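Local coordinates for protein ssDNA binding RNA Polymerase cofactor (Pseudomonas phage LUZ7, PDB 6QLC) that binds single-stranded DNA and serves as a cofactor of RNA polymerase, probably regulating phage transcription, at residues A27-F31 against R42-L48. Numbering follows the deposited sequence.
Sequences AYLNF and RLVSLGL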
ATOM      1  N   ALA A  27     -10.286   3.189  11.351  1.00 73.06           N
ATOM      2  CA  ALA A  27     -10.371   2.593  10.028  1.00 61.74           C
ATOM      3  C   ALA A  27      -8.974   2.347   9.472  1.00 63.26           C
ATOM      4  O   ALA A  27      -8.021   3.047   9.823  1.00 58.49           O
ATOM      5  CB  ALA A  27     -11.167   3.480   9.079  1.00 48.93           C
ATOM      6  N   TYR A  28      -8.860   1.327   8.611  1.00 49.48           N
ATOM      7  CA  TYR A  28      -7.604   0.934   7.986  1.00 45.10           C
ATOM      8  C   TYR A  28      -7.811   0.778   6.488  1.00 50.93           C
ATOM      9  O   TYR A  28      -8.872   0.344   6.030  1.00 51.00           O
ATOM     10  CB  TYR A  28      -7.053  -0.397   8.576  1.00 52.58           C
ATOM     11  CG  TYR A  28      -6.404  -0.210   9.935  1.00 60.91           C
ATOM     12  CD1 TYR A  28      -7.145   0.260  11.018  1.00 74.73           C
ATOM     13  CD2 TYR A  28      -5.048  -0.463  10.134  1.00 69.32           C
ATOM     14  CE1 TYR A  28      -6.567   0.468  12.263  1.00 73.41           C
ATOM     15  CE2 TYR A  28      -4.454  -0.263  11.393  1.00 75.16           C
ATOM     16  CZ  TYR A  28      -5.228   0.204  12.450  1.00 80.85           C
ATOM     17  OH  TYR A  28      -4.682   0.415  13.700  1.00 91.88           O
ATOM     18  N   LEU A  29      -6.789   1.132   5.722  1.00 49.55           N
ATOM     19  CA  LEU A  29      -6.761   0.853   4.291  1.00 50.34           C
ATOM     20  C   LEU A  29      -5.803  -0.299   4.052  1.00 46.84           C
ATOM     21  O   LEU A  29      -4.594  -0.147   4.250  1.00 56.59           O
ATOM     22  CB  LEU A  29      -6.316   2.074   3.496  1.00 54.82           C
ATOM     23  CG  LEU A  29      -6.582   1.869   2.015  1.00 48.69           C
ATOM     24  CD1 LEU A  29      -8.008   2.222   1.742  1.00 47.14           C
ATOM     25  CD2 LEU A  29      -5.658   2.708   1.180  1.00 46.66           C
ATOM     26  N   ASN A  30      -6.333  -1.427   3.594  1.00 46.29           N
ATOM     27  CA  ASN A  30      -5.566  -2.653   3.434  1.00 52.84           C
ATOM     28  C   ASN A  30      -5.301  -2.951   1.971  1.00 46.50           C
ATOM     29  O   ASN A  30      -6.213  -2.911   1.137  1.00 42.78           O
ATOM     30  CB  ASN A  30      -6.308  -3.809   4.079  1.00 49.37           C
ATOM     31  CG  ASN A  30      -6.452  -3.608   5.559  1.00 57.14           C
ATOM     32  OD1 ASN A  30      -5.460  -3.608   6.281  1.00 56.02           O
ATOM     33  ND2 ASN A  30      -7.678  -3.379   6.019  1.00 60.29           N
ATOM     34  N   PHE A  31      -4.060  -3.290   1.676  1.00 44.38           N
ATOM     35  CA  PHE A  31      -3.639  -3.629   0.328  1.00 40.68           C
ATOM     36  C   PHE A  31      -3.440  -5.139   0.275  1.00 47.43           C
ATOM     37  O   PHE A  31      -2.501  -5.661   0.882  1.00 41.89           O
ATOM     38  CB  PHE A  31      -2.354  -2.886  -0.024  1.00 50.41           C
ATOM     39  CG  PHE A  31      -2.510  -1.394  -0.042  1.00 46.63           C
ATOM     40  CD1 PHE A  31      -2.666  -0.684   1.138  1.00 52.58           C
ATOM     41  CD2 PHE A  31      -2.528  -0.710  -1.242  1.00 43.60           C
ATOM     42  CE1 PHE A  31      -2.825   0.689   1.129  1.00 50.97           C
ATOM     43  CE2 PHE A  31      -2.676   0.656  -1.266  1.00 57.27           C
ATOM     44  CZ  PHE A  31      -2.830   1.362  -0.074  1.00 51.23           C
ATOM     45  N   ARG A  42      -2.538  -9.983   2.844  0.51 47.05           N
ATOM     46  CA  ARG A  42      -2.555  -8.544   3.130  0.51 51.12           C
ATOM     47  C   ARG A  42      -1.116  -8.038   3.160  0.51 47.83           C
ATOM     48  O   ARG A  42      -0.385  -8.268   4.125  0.51 48.35           O
ATOM     49  CB  ARG A  42      -3.271  -8.274   4.449  0.51 50.21           C
ATOM     50  CG  ARG A  42      -3.287  -6.813   4.874  0.51 52.40           C
ATOM     51  CD  ARG A  42      -4.006  -6.642   6.205  0.51 51.40           C
ATOM     52  NE  ARG A  42      -5.442  -6.840   6.066  0.51 54.83           N
ATOM     53  CZ  ARG A  42      -6.280  -6.977   7.087  0.51 60.93           C
ATOM     54  NH1 ARG A  42      -5.825  -6.940   8.332  0.51 55.22           N
ATOM     55  NH2 ARG A  42      -7.577  -7.147   6.859  0.51 59.98           N
ATOM     56  N   LEU A  43      -0.693  -7.357   2.089  1.00 42.82           N
ATOM     57  CA  LEU A  43       0.688  -6.889   2.002  1.00 48.59           C
ATOM     58  C   LEU A  43       0.984  -5.839   3.065  1.00 48.81           C
ATOM     59  O   LEU A  43       1.946  -5.971   3.832  1.00 61.25           O
ATOM     60  CB  LEU A  43       0.973  -6.335   0.609  1.00 46.25           C
ATOM     61  CG  LEU A  43       1.460  -7.397  -0.367  1.00 59.04           C
ATOM     62  CD1 LEU A  43       1.638  -6.824  -1.771  1.00 59.78           C
ATOM     63  CD2 LEU A  43       2.752  -7.979   0.163  1.00 56.28           C
ATOM     64  N   VAL A  44       0.172  -4.782   3.118  1.00 57.43           N
ATOM     65  CA  VAL A  44       0.409  -3.629   3.982  1.00 43.71           C
ATOM     66  C   VAL A  44      -0.938  -3.095   4.432  1.00 47.45           C
ATOM     67  O   VAL A  44      -1.947  -3.220   3.729  1.00 48.12           O
ATOM     68  CB  VAL A  44       1.199  -2.494   3.285  1.00 55.80           C
ATOM     69  CG1 VAL A  44       2.428  -3.017   2.646  1.00 67.28           C
ATOM     70  CG2 VAL A  44       0.359  -1.829   2.226  1.00 51.57           C
ATOM     71  N   SER A  45      -0.943  -2.482   5.610  1.00 42.28           N
ATOM     72  CA  SER A  45      -2.131  -1.838   6.149  1.00 59.99           C
ATOM     73  C   SER A  45      -1.816  -0.379   6.457  1.00 55.62           C
ATOM     74  O   SER A  45      -0.729  -0.063   6.947  1.00 53.97           O
ATOM     75  CB  SER A  45      -2.605  -2.559   7.408  1.00 51.43           C
ATOM     76  OG  SER A  45      -4.004  -2.455   7.546  1.00 60.57           O
ATOM     77  N   LEU A  46      -2.758   0.514   6.165  1.00 53.13           N
ATOM     78  CA  LEU A  46      -2.613   1.926   6.499  1.00 48.15           C
ATOM     79  C   LEU A  46      -3.713   2.324   7.466  1.00 40.46           C
ATOM     80  O   LEU A  46      -4.895   2.294   7.110  1.00 49.44           O
ATOM     81  CB  LEU A  46      -2.677   2.811   5.258  1.00 48.29           C
ATOM     82  CG  LEU A  46      -2.729   4.312   5.587  1.00 56.42           C
ATOM     83  CD1 LEU A  46      -1.399   4.824   6.171  1.00 47.59           C
ATOM     84  CD2 LEU A  46      -3.132   5.110   4.370  1.00 54.92           C
ATOM     85  N   GLY A  47      -3.325   2.704   8.682  1.00 53.08           N
ATOM     86  CA  GLY A  47      -4.284   3.266   9.622  1.00 50.90           C
ATOM     87  C   GLY A  47      -4.617   4.692   9.231  1.00 51.73           C
ATOM     88  O   GLY A  47      -3.719   5.519   9.039  1.00 52.72           O
ATOM     89  N   LEU A  48      -5.914   4.979   9.100  1.00 49.40           N
ATOM     90  CA  LEU A  48      -6.399   6.301   8.708  1.00 61.37           C
ATOM     91  C   LEU A  48      -6.639   7.116   9.978  1.00 73.06           C
ATOM     92  O   LEU A  48      -7.665   6.962  10.649  1.00 69.15           O
ATOM     93  CB  LEU A  48      -7.663   6.193   7.859  1.00 49.74           C
ATOM     94  CG  LEU A  48      -7.609   5.140   6.742  1.00 58.11           C
ATOM     95  CD1 LEU A  48      -8.943   5.056   6.030  1.00 41.20           C
ATOM     96  CD2 LEU A  48      -6.511   5.470   5.763  1.00 47.55           C
TER
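Tyr28 leans across to Gly47 on the neighbouring strand and lays one face of its ring over that residue's backbone, the Gly47 CA standing 3.9 Å from the Tyr28 ring centroid in a CH-pi contact. Tyr28 CG sits anti to the carbonyl carbon (chi1 -77°), which carries Tyr28 CD2 to within 3.4 Å of Ser45 OG, close to the ring plane. Asn30 follows on the same face of the sheet. In one of its two modelled conformers the Arg42 chain runs extended and then bends at chi3 (-71°), bringing its guanidinium flat against the Asn30 amide. The planes lie 17° apart with Asn30 OD1 above one guanidinium face, a stack; at 3.2 Å from Asn30 OD1, Arg42 NE has too poor an N-H angle for a hydrogen bond.

The other face is apolar. Val44 CG2 comes obliquely against the Phe31 ring, 3.4 Å from Phe31 CD1. Leu29 CB meets both Leu46 CB and Leu48 CD2. Helix 53-61 touches Leu46 and Leu48 through His55, while the Phe31 rings of the two subunits meet.

Antiparallel backbone bonds tie the two strands together, among them Leu29 N to Leu46 O at 2.6 Å and Phe31 N to Val44 O at 2.9 Å. A classic beta bulge puts two residues, Leu43 and Val44, opposite the single Phe31, with Leu43 N bonding to Phe31 O at 2.8 Å. The segment 27-31 also pairs with a strand of the second subunit, so the sheet continues across the dimer interface.

This hairpin is thus two-sided: on its polar face a charged guanidinium can lie flat over the Asn30 amide, probably not permanently, while its leucine, valine and phenylalanine face is largely covered by helix 53-61 and the second subunit.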